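Local coordinates for protein ethylbenzene dehydrogenase alpha-subunit (Aromatoleum aromaticum, PDB 2IVF) that is the molybdenum-containing alpha-subunit of a dehydrogenase of the molybdopterin oxidoreductase family and holds two pterin guanine dinucleotide cofactors, a molybdenum atom and an iron-sulfur cluster, at residues V554-D557 and Q558-N561; K619-P622 and D623-P627; T735-D738 and C739-M743; E742-D745 and I746-V750. All blocks are in the same frame, centred on the assembly; numbering follows the deposited sequence.

Interaction 1: residues V554-D557 and Q558-N561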
loop_
_atom_site.group_PDB
_atom_site.type_symbol
_atom_site.label_atom_id
_atom_site.label_comp_id
_atom_site.label_asym_id
_atom_site.label_seq_id
_atom_site.Cartn_x
_atom_site.Cartn_y
_atom_site.Cartn_z
ATOM N N VAL A 554 -21.102 19.020 -16.313
ATOM C CA VAL A 554 -19.658 19.125 -16.281
ATOM C C VAL A 554 -19.022 18.923 -17.652
ATOM O O VAL A 554 -17.805 18.689 -17.771
ATOM C CB VAL A 554 -19.039 18.179 -15.229
ATOM C CG1 VAL A 554 -17.575 18.534 -15.034
ATOM C CG2 VAL A 554 -19.803 18.249 -13.861
ATOM N N GLY A 555 -19.869 18.985 -18.678
ATOM C CA GLY A 555 -19.439 18.986 -20.066
ATOM C C GLY A 555 -18.968 17.650 -20.609
ATOM O O GLY A 555 -18.376 17.604 -21.689
ATOM N N TYR A 556 -19.284 16.563 -19.912
ATOM C CA TYR A 556 -18.860 15.259 -20.342
ATOM C C TYR A 556 -19.652 14.750 -21.517
ATOM O O TYR A 556 -19.242 13.776 -22.127
ATOM C CB TYR A 556 -18.889 14.232 -19.200
ATOM C CG TYR A 556 -17.689 14.278 -18.274
ATOM C CD1 TYR A 556 -17.647 15.128 -17.189
ATOM C CD2 TYR A 556 -16.599 13.449 -18.489
ATOM C CE1 TYR A 556 -16.529 15.130 -16.310
ATOM C CE2 TYR A 556 -15.525 13.448 -17.646
ATOM C CZ TYR A 556 -15.485 14.291 -16.570
ATOM O OH TYR A 556 -14.370 14.286 -15.758
ATOM N N ASP A 557 -20.738 15.420 -21.907
ATOM C CA ASP A 557 -21.431 15.005 -23.116
ATOM C C ASP A 557 -20.519 15.133 -24.343
ATOM O O ASP A 557 -20.700 14.434 -25.344
ATOM C CB ASP A 557 -22.701 15.844 -23.366
ATOM C CG ASP A 557 -22.407 17.325 -23.557
ATOM O OD1 ASP A 557 -21.720 17.919 -22.717
ATOM O OD2 ASP A 557 -22.892 17.918 -24.504
ATOM N N GLN A 558 -19.565 16.061 -24.273
ATOM C CA GLN A 558 -18.659 16.303 -25.404
ATOM C C GLN A 558 -17.644 15.182 -25.536
ATOM O O GLN A 558 -17.071 15.039 -26.594
ATOM C CB GLN A 558 -17.894 17.616 -25.239
ATOM C CG GLN A 558 -18.740 18.835 -25.109
ATOM C CD GLN A 558 -17.992 19.996 -24.453
ATOM O OE1 GLN A 558 -17.579 19.930 -23.284
ATOM N NE2 GLN A 558 -17.847 21.086 -25.200
ATOM N N LEU A 559 -17.393 14.429 -24.462
ATOM C CA LEU A 559 -16.509 13.280 -24.513
ATOM C C LEU A 559 -17.292 11.991 -24.788
ATOM O O LEU A 559 -16.965 11.223 -25.689
ATOM C CB LEU A 559 -15.781 13.106 -23.190
ATOM C CG LEU A 559 -14.709 14.131 -22.784
ATOM C CD1 LEU A 559 -15.130 15.557 -23.045
ATOM C CD2 LEU A 559 -14.299 13.957 -21.368
ATOM N N TRP A 560 -18.338 11.786 -23.992
ATOM C CA TRP A 560 -19.092 10.547 -24.006
ATOM C C TRP A 560 -19.971 10.306 -25.234
ATOM O O TRP A 560 -20.416 9.183 -25.453
ATOM C CB TRP A 560 -19.914 10.452 -22.728
ATOM C CG TRP A 560 -19.124 10.505 -21.531
ATOM C CD1 TRP A 560 -17.761 10.317 -21.422
ATOM C CD2 TRP A 560 -19.607 10.671 -20.196
ATOM N NE1 TRP A 560 -17.390 10.373 -20.122
ATOM C CE2 TRP A 560 -18.498 10.573 -19.339
ATOM C CE3 TRP A 560 -20.866 10.880 -19.640
ATOM C CZ2 TRP A 560 -18.604 10.751 -17.978
ATOM C CZ3 TRP A 560 -20.981 11.046 -18.292
ATOM C CH2 TRP A 560 -19.851 10.968 -17.459
ATOM N N ASN A 561 -20.225 11.345 -26.032
ATOM C CA ASN A 561 -20.940 11.201 -27.293
ATOM C C ASN A 561 -19.985 11.105 -28.477
ATOM O O ASN A 561 -20.404 11.235 -29.614
ATOM C CB ASN A 561 -21.914 12.378 -27.501
ATOM C CG ASN A 561 -23.049 12.372 -26.497
ATOM O OD1 ASN A 561 -23.396 11.323 -25.946
ATOM N ND2 ASN A 561 -23.634 13.536 -26.255
HETATM O O HOH W 1 -22.853 16.383 -27.621
#
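With CG of both Tyr556 (chi1 -81°) and Trp560 (chi1 -58°) turned beside their own backbone N, the two aromatic side chains run together from just before the one-turn helix 557-560 to its last residue; this short helix follows helix 546-553 within the molybdopterin oxidoreductase region. CB of Tyr556 sits squarely over the six-membered ring of Trp560, 3.5 Å from its centroid, a CH-pi contact. The phenol ring itself meets the indole obliquely and brings CD2 to 3.4 Å from Trp560 CZ2. Leu559 CD2 reaches the same ring carbon, 3.7 Å from Tyr556 CD2.

The backbone oxygen of Tyr556 is gripped twice. Trp560 N approaches it almost head-on to the C=O, with an N-H...O angle of 175° at 2.9 Å, whereas Leu559 N comes from well above the carbonyl plane. That oxygen also lies over one face of the indole. One step earlier, Gln558 N bonds to Gly555 O, and Gly555 has the positive phi that glycine tolerates readily.

Both polar ring ends are fixed by other parts of the chain: Tyr556 OH bonds to Arg615 O, and Trp560 NE1 to Ile937 O, in the loop between strands 915-917 and 969-975. At the far end of the turn Asn561 N bonds to Asp557 O. Asn561 OD1 accepts from Gly575 N, and ND2 bonds to Tyr551 OH. A water is a further partner, accepting from Asn561 ND2 at 3.3 Å and donating only weakly to Asp557 OD2, at 3.5 Å.

Interaction 2: residues K619-P622 and D623-P627; sequences KMFP and DVLFP
The last turns of helix 617-625 widen into a pi-type turn after a proline kink. Pro622 has no N-H to give to the turn before, and Phe626 N reaches back five residues to Phe621 O, a nearly straight bond of 2.8 Å. Met620 O accepts from Val624 N at 2.9 Å and, weakly, from Leu625 N.

Phe621 and Leu625 lie side by side and point the same way. Leu625 CD2 rests over one face of the Phe621 ring, displaced toward its rim, 3.6 Å from CE2. The Phe626 ring stands nearly perpendicular to that of Phe621, with planes 84° apart and CE1 at the Phe621 edge, 3.8 Å from CD2. Phe621 CB in turn lies over the Phe626 face, a CH-pi contact. Pro622 CA meets the same ring at CD2, 3.6 Å away. On the outer side Lys619 and Asp623 form a salt bridge, although the modelled position of the carboxylate oxygen is doubtful.

Phe621 packs against Trp549 and Leu550 of helix 546-553 and, with Leu625, against Tyr603 of strand 602-606, while Pro622 touches Met611 of helix 610-613.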
loop_
_atom_site.group_PDB
_atom_site.type_symbol
_atom_site.label_atom_id
_atom_site.label_comp_id
_atom_site.label_asym_id
_atom_site.label_seq_id
_atom_site.Cartn_x
_atom_site.Cartn_y
_atom_site.Cartn_z
ATOM N N LYS A 619 -9.320 18.138 -16.133
ATOM C CA LYS A 619 -9.619 19.102 -17.165
ATOM C C LYS A 619 -11.051 19.575 -17.011
ATOM O O LYS A 619 -11.314 20.772 -17.125
ATOM C CB LYS A 619 -9.461 18.461 -18.541
ATOM C CG LYS A 619 -9.804 19.369 -19.750
ATOM C CD LYS A 619 -8.808 20.520 -19.875
ATOM C CE LYS A 619 -8.928 21.266 -21.236
ATOM N NZ LYS A 619 -8.413 22.664 -21.075
ATOM N N MET A 620 -11.993 18.651 -16.818
ATOM C CA MET A 620 -13.425 19.020 -16.969
ATOM C C MET A 620 -13.877 19.800 -15.740
ATOM O O MET A 620 -14.708 20.703 -15.826
ATOM C CB MET A 620 -14.301 17.784 -17.150
ATOM C CG MET A 620 -13.968 16.942 -18.436
ATOM S SD MET A 620 -13.794 17.965 -19.917
ATOM C CE MET A 620 -15.532 18.163 -20.373
ATOM N N PHE A 621 -13.329 19.460 -14.592
ATOM C CA PHE A 621 -13.727 20.175 -13.384
ATOM C C PHE A 621 -13.317 21.668 -13.426
ATOM O O PHE A 621 -14.205 22.541 -13.355
ATOM C CB PHE A 621 -13.333 19.419 -12.107
ATOM C CG PHE A 621 -14.405 18.447 -11.643
ATOM C CD1 PHE A 621 -14.986 17.539 -12.529
ATOM C CD2 PHE A 621 -14.855 18.444 -10.345
ATOM C CE1 PHE A 621 -15.958 16.638 -12.101
ATOM C CE2 PHE A 621 -15.850 17.562 -9.941
ATOM C CZ PHE A 621 -16.383 16.663 -10.804
ATOM N N PRO A 622 -12.003 21.975 -13.540
ATOM C CA PRO A 622 -11.593 23.398 -13.642
ATOM C C PRO A 622 -12.222 24.094 -14.819
ATOM O O PRO A 622 -12.675 25.232 -14.686
ATOM C CB PRO A 622 -10.051 23.329 -13.766
ATOM C CG PRO A 622 -9.687 22.065 -13.125
ATOM C CD PRO A 622 -10.829 21.093 -13.510
ATOM N N ASP A 623 -12.311 23.428 -15.961
ATOM C CA ASP A 623 -12.759 24.131 -17.173
ATOM C C ASP A 623 -14.259 24.354 -17.278
ATOM O O ASP A 623 -14.696 25.332 -17.887
ATOM C CB ASP A 623 -12.310 23.407 -18.430
ATOM C CG ASP A 623 -10.841 23.620 -18.738
ATOM O OD1 ASP A 623 -10.111 24.196 -17.895
ATOM O OD2 ASP A 623 -10.422 23.184 -19.838
ATOM N N VAL A 624 -15.049 23.442 -16.711
ATOM C CA VAL A 624 -16.494 23.469 -16.946
ATOM C C VAL A 624 -17.278 23.660 -15.653
ATOM O O VAL A 624 -18.128 24.510 -15.600
ATOM C CB VAL A 624 -16.993 22.204 -17.691
ATOM C CG1 VAL A 624 -18.474 22.344 -17.995
ATOM C CG2 VAL A 624 -16.222 22.009 -19.046
ATOM N N LEU A 625 -16.997 22.878 -14.617
ATOM C CA LEU A 625 -17.774 22.967 -13.374
ATOM C C LEU A 625 -17.390 24.129 -12.456
ATOM O O LEU A 625 -18.235 24.940 -12.048
ATOM C CB LEU A 625 -17.663 21.657 -12.598
ATOM C CG LEU A 625 -18.374 21.601 -11.235
ATOM C CD1 LEU A 625 -19.880 21.847 -11.411
ATOM C CD2 LEU A 625 -18.112 20.312 -10.480
ATOM N N PHE A 626 -16.121 24.180 -12.066
ATOM C CA PHE A 626 -15.688 25.192 -11.113
ATOM C C PHE A 626 -16.175 26.602 -11.427
ATOM O O PHE A 626 -16.637 27.282 -10.506
ATOM C CB PHE A 626 -14.170 25.158 -10.899
ATOM C CG PHE A 626 -13.664 23.928 -10.212
ATOM C CD1 PHE A 626 -14.520 23.006 -9.618
ATOM C CD2 PHE A 626 -12.289 23.699 -10.141
ATOM C CE1 PHE A 626 -14.020 21.891 -8.965
ATOM C CE2 PHE A 626 -11.788 22.602 -9.499
ATOM C CZ PHE A 626 -12.632 21.692 -8.919
ATOM N N PRO A 627 -16.101 27.067 -12.705
ATOM C CA PRO A 627 -16.640 28.367 -13.050
ATOM C C PRO A 627 -18.116 28.607 -12.697
ATOM O O PRO A 627 -18.514 29.758 -12.546
ATOM C CB PRO A 627 -16.402 28.450 -14.570
ATOM C CG PRO A 627 -15.171 27.668 -14.742
ATOM C CD PRO A 627 -15.433 26.475 -13.878
#

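Interaction 3: residues T735-D738 and C739-M743; sequences TNED and CLKEM
Cys739 and Leu740 give their N-H groups back to Thr735 O and Asn736 O in the first turn of helix 736-749, which Thr735 and Asp738 close off with a capping box. Thr735 OG1 lies between the backbone N and the carbonyl carbon (chi1 70°), which points it at the N-H of Asp738, and it accepts from that nitrogen at 3.1 Å. In return Asp738 OD2 takes Thr735 N from above the carboxylate plane, and it also accepts from Leu734 N, so this one oxygen serves two backbone N-H groups ahead of the first helical turn.

The tight side is the buried one. Leu740 N is 2.7 Å from Asn736 O, almost in line with the carbonyl, and Cys739 N lies in the carbonyl plane of Thr735 O. Cys739 SG comes within 3.6 Å of that same oxygen. Asn736, Cys739 and Leu740 face the protein interior: Asn736 ND2 bonds to His659 O, Cys739 packs on Ile198 and Trp688, and Leu740 on His659 and Met661 of strand 659-661.

The looser side carries Glu737, Asp738 and Lys741. Lys741 N bonds to Glu737 O at 3.0 Å, but their side chains cross obliquely and meet just through carbon, Glu737 CG being 4.1 Å from Lys741 CE. The charged ends stay apart, with Glu737 OE1 4.8 Å from Lys741 NZ; Glu737 OE2 is instead bonded to Tyr759 OH. The lysine chain is extended, and its ammonium meets Asp738 through solvent: a bridging water donates to Asp738 OD1 at 2.8 Å and accepts from Lys741 NZ at 3.2 Å.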
loop_
_atom_site.group_PDB
_atom_site.type_symbol
_atom_site.label_atom_id
_atom_site.label_comp_id
_atom_site.label_asym_id
_atom_site.label_seq_id
_atom_site.Cartn_x
_atom_site.Cartn_y
_atom_site.Cartn_z
ATOM N N THR A 735 -21.223 14.419 18.853
ATOM C CA THR A 735 -19.827 13.988 18.723
ATOM C C THR A 735 -19.767 12.609 18.122
ATOM O O THR A 735 -20.731 11.871 18.144
ATOM C CB THR A 735 -19.179 13.927 20.068
ATOM O OG1 THR A 735 -19.755 12.833 20.792
ATOM C CG2 THR A 735 -19.409 15.253 20.839
ATOM N N ASN A 736 -18.624 12.276 17.560
ATOM C CA ASN A 736 -18.367 10.915 17.137
ATOM C C ASN A 736 -18.683 9.883 18.193
ATOM O O ASN A 736 -19.244 8.859 17.863
ATOM C CB ASN A 736 -16.926 10.718 16.663
ATOM C CG ASN A 736 -16.718 11.184 15.200
ATOM O OD1 ASN A 736 -17.398 12.104 14.739
ATOM N ND2 ASN A 736 -15.840 10.495 14.470
ATOM N N GLU A 737 -18.330 10.135 19.438
ATOM C CA GLU A 737 -18.594 9.125 20.477
ATOM C C GLU A 737 -20.112 8.891 20.568
ATOM O O GLU A 737 -20.562 7.745 20.696
ATOM C CB GLU A 737 -18.002 9.471 21.854
ATOM C CG GLU A 737 -18.141 8.241 22.788
ATOM C CD GLU A 737 -17.269 8.241 24.037
ATOM O OE1 GLU A 737 -17.241 9.270 24.730
ATOM O OE2 GLU A 737 -16.645 7.158 24.298
ATOM N N ASP A 738 -20.894 9.969 20.487
ATOM C CA ASP A 738 -22.349 9.875 20.504
ATOM C C ASP A 738 -22.822 8.967 19.378
ATOM O O ASP A 738 -23.617 8.053 19.604
ATOM C CB ASP A 738 -22.977 11.232 20.284
ATOM C CG ASP A 738 -22.801 12.175 21.448
ATOM O OD1 ASP A 738 -22.573 11.728 22.598
ATOM O OD2 ASP A 738 -22.931 13.389 21.181
ATOM N N CYS A 739 -22.311 9.244 18.173
ATOM C CA CYS A 739 -22.685 8.530 16.959
ATOM C C CYS A 739 -22.212 7.059 16.963
ATOM O O CYS A 739 -22.926 6.199 16.466
ATOM C CB CYS A 739 -22.119 9.235 15.746
ATOM S SG CYS A 739 -22.940 10.816 15.462
ATOM N N LEU A 740 -21.044 6.804 17.553
ATOM C CA LEU A 740 -20.502 5.471 17.685
ATOM C C LEU A 740 -21.391 4.631 18.558
ATOM O O LEU A 740 -21.674 3.497 18.228
ATOM C CB LEU A 740 -19.083 5.504 18.207
ATOM C CG LEU A 740 -18.359 4.151 18.240
ATOM C CD1 LEU A 740 -18.411 3.442 16.884
ATOM C CD2 LEU A 740 -16.912 4.286 18.692
ATOM N N LYS A 741 -21.794 5.156 19.698
ATOM C CA LYS A 741 -22.714 4.474 20.564
ATOM C C LYS A 741 -24.026 4.164 19.834
ATOM O O LYS A 741 -24.594 3.112 20.011
ATOM C CB LYS A 741 -23.015 5.331 21.766
ATOM C CG LYS A 741 -21.800 5.537 22.667
ATOM C CD LYS A 741 -22.145 6.493 23.811
ATOM C CE LYS A 741 -21.115 6.336 24.910
ATOM N NZ LYS A 741 -21.430 7.281 25.942
ATOM N N GLU A 742 -24.512 5.108 19.024
ATOM C CA GLU A 742 -25.713 4.853 18.233
ATOM C C GLU A 742 -25.473 3.766 17.164
ATOM O O GLU A 742 -26.351 2.915 16.934
ATOM C CB GLU A 742 -26.195 6.134 17.562
ATOM C CG GLU A 742 -27.449 5.964 16.751
ATOM C CD GLU A 742 -28.630 5.509 17.539
ATOM O OE1 GLU A 742 -28.661 5.690 18.774
ATOM O OE2 GLU A 742 -29.553 4.949 16.910
ATOM N N MET A 743 -24.317 3.795 16.531
ATOM C CA MET A 743 -23.982 2.753 15.555
ATOM C C MET A 743 -23.892 1.402 16.221
ATOM O O MET A 743 -24.252 0.415 15.623
ATOM C CB MET A 743 -22.683 3.035 14.865
ATOM C CG MET A 743 -22.757 4.157 13.885
ATOM S SD MET A 743 -21.223 4.271 13.024
ATOM C CE MET A 743 -21.777 5.370 11.717
HETATM O O HOH W 2 -21.056 9.972 24.239
#

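Interaction 4: residues E742-D745 and I746-V750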
loop_
_atom_site.group_PDB
_atom_site.type_symbol
_atom_site.label_atom_id
_atom_site.label_comp_id
_atom_site.label_asym_id
_atom_site.label_seq_id
_atom_site.Cartn_x
_atom_site.Cartn_y
_atom_site.Cartn_z
ATOM N N GLU A 742 -24.512 5.108 19.024
ATOM C CA GLU A 742 -25.713 4.853 18.233
ATOM C C GLU A 742 -25.473 3.766 17.164
ATOM O O GLU A 742 -26.351 2.915 16.934
ATOM C CB GLU A 742 -26.195 6.134 17.562
ATOM C CG GLU A 742 -27.449 5.964 16.751
ATOM C CD GLU A 742 -28.630 5.509 17.539
ATOM O OE1 GLU A 742 -28.661 5.690 18.774
ATOM O OE2 GLU A 742 -29.553 4.949 16.910
ATOM N N MET A 743 -24.317 3.795 16.531
ATOM C CA MET A 743 -23.982 2.753 15.555
ATOM C C MET A 743 -23.892 1.402 16.221
ATOM O O MET A 743 -24.252 0.415 15.623
ATOM C CB MET A 743 -22.683 3.035 14.865
ATOM C CG MET A 743 -22.757 4.157 13.885
ATOM S SD MET A 743 -21.223 4.271 13.024
ATOM C CE MET A 743 -21.777 5.370 11.717
ATOM N N VAL A 744 -23.414 1.355 17.470
ATOM C CA VAL A 744 -23.357 0.073 18.174
ATOM C C VAL A 744 -24.787 -0.418 18.406
ATOM O O VAL A 744 -25.082 -1.582 18.199
ATOM C CB VAL A 744 -22.566 0.154 19.479
ATOM C CG1 VAL A 744 -22.807 -1.104 20.329
ATOM C CG2 VAL A 744 -21.066 0.349 19.167
ATOM N N ASP A 745 -25.679 0.475 18.805
ATOM C CA ASP A 745 -27.101 0.127 19.017
ATOM C C ASP A 745 -27.766 -0.346 17.731
ATOM O O ASP A 745 -28.581 -1.254 17.741
ATOM C CB ASP A 745 -27.879 1.320 19.541
ATOM C CG ASP A 745 -27.808 1.455 21.059
ATOM O OD1 ASP A 745 -27.126 0.624 21.722
ATOM O OD2 ASP A 745 -28.475 2.378 21.562
ATOM N N ILE A 746 -27.439 0.315 16.640
ATOM C CA ILE A 746 -27.933 -0.069 15.321
ATOM C C ILE A 746 -27.443 -1.489 15.006
ATOM O O ILE A 746 -28.246 -2.330 14.674
ATOM C CB ILE A 746 -27.471 0.904 14.214
ATOM C CG1 ILE A 746 -28.151 2.274 14.356
ATOM C CG2 ILE A 746 -27.679 0.247 12.811
ATOM C CD1 ILE A 746 -27.464 3.380 13.534
ATOM N N ASN A 747 -26.141 -1.769 15.185
ATOM C CA ASN A 747 -25.611 -3.105 14.936
ATOM C C ASN A 747 -26.269 -4.168 15.807
ATOM O O ASN A 747 -26.485 -5.318 15.370
ATOM C CB ASN A 747 -24.065 -3.141 15.122
ATOM C CG ASN A 747 -23.298 -2.594 13.917
ATOM O OD1 ASN A 747 -22.076 -2.468 13.963
ATOM N ND2 ASN A 747 -23.991 -2.255 12.858
ATOM N N ARG A 748 -26.592 -3.813 17.043
ATOM C CA ARG A 748 -27.274 -4.759 17.940
ATOM C C ARG A 748 -28.714 -5.042 17.512
ATOM O O ARG A 748 -29.212 -6.155 17.619
ATOM C CB ARG A 748 -27.288 -4.227 19.374
ATOM C CG ARG A 748 -25.915 -4.172 20.058
ATOM C CD ARG A 748 -25.944 -3.211 21.222
ATOM N NE ARG A 748 -26.567 -3.802 22.382
ATOM C CZ ARG A 748 -27.004 -3.127 23.440
ATOM N NH1 ARG A 748 -26.939 -1.812 23.487
ATOM N NH2 ARG A 748 -27.542 -3.778 24.439
ATOM N N ALA A 749 -29.372 -3.993 17.060
ATOM C CA ALA A 749 -30.755 -4.021 16.656
ATOM C C ALA A 749 -30.942 -4.856 15.402
ATOM O O ALA A 749 -31.945 -5.534 15.282
ATOM C CB ALA A 749 -31.252 -2.579 16.425
ATOM N N VAL A 750 -29.991 -4.813 14.491
ATOM C CA VAL A 750 -30.091 -5.533 13.208
ATOM C C VAL A 750 -29.347 -6.862 13.154
ATOM O O VAL A 750 -29.188 -7.442 12.079
ATOM C CB VAL A 750 -29.645 -4.636 12.030
ATOM C CG1 VAL A 750 -30.460 -3.350 12.064
ATOM C CG2 VAL A 750 -28.123 -4.319 12.037
#
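Arg748 lies over the preceding turn and reaches Asp745 at its tip. Its CB rests near the carbonyl oxygens of Val744 and Asp745. CG, turned beside its own backbone N (chi1 -68°), comes to 3.3 Å from Val744 O, the oxygen that also accepts from Arg748 N. CD then passes Val744 CG1 at 3.9 Å, the two side chains crossing at a slant. At this point the chain bends (chi3 79°), which brings the guanidinium alongside the Asp745 carboxylate. NE leaves the contact and bonds to Lys755 O. NH1 forms a salt bridge with Asp745 OD1 at 3.0 Å, the carboxylate oxygen lying at the guanidinium edge near its plane. The hydrogen bond in this bridge is weak, with an N-H...O angle of 133°; the planes of the two groups are twisted well apart.

These residues belong to the C-terminal turns of helix 736-749, where the i to i+4 backbone bonds run regularly through Asn747 N to Met743 O and Ala749 N to Asp745 O, both 2.9 Å. On the buried side Ile746 crosses Glu742 at about a right angle, with CG1 3.2 Å from Glu742 O and 4.0 Å from Glu742 OE2, which hydrogen-bonds with Thr498 OG1. Ile746 also packs on Tyr490, and Met743 on Leu491 of helix 486-493. Asn747 touches Phe753 and Met661. Val750, the first residue past the helix, still gives its N-H to Ile746 O at 3.0 Å.

How the interactions relate
The four contacts fall into two neighbouring pairs. Interactions 1 and 2 come first along the chain, both within the molybdopterin oxidoreductase region, with centres about 12 Å apart. They touch directly, Met620 CE packing 3.2 Å from Gly555 O, so the turn 557-560 and helix 617-625 form one packed unit beside helix 546-553. Interactions 3 and 4 come later, both on helix 736-749, the second beginning on the stretch where the first ends and sharing Glu742 and Met743. Centres of interactions 1 and 3 are about 42 Å apart. The side chains of Tyr556, Phe621 and Asn736 lie about 11, 10 and 8 Å from the bound MD1, so both pairs approach this cofactor without touching each other.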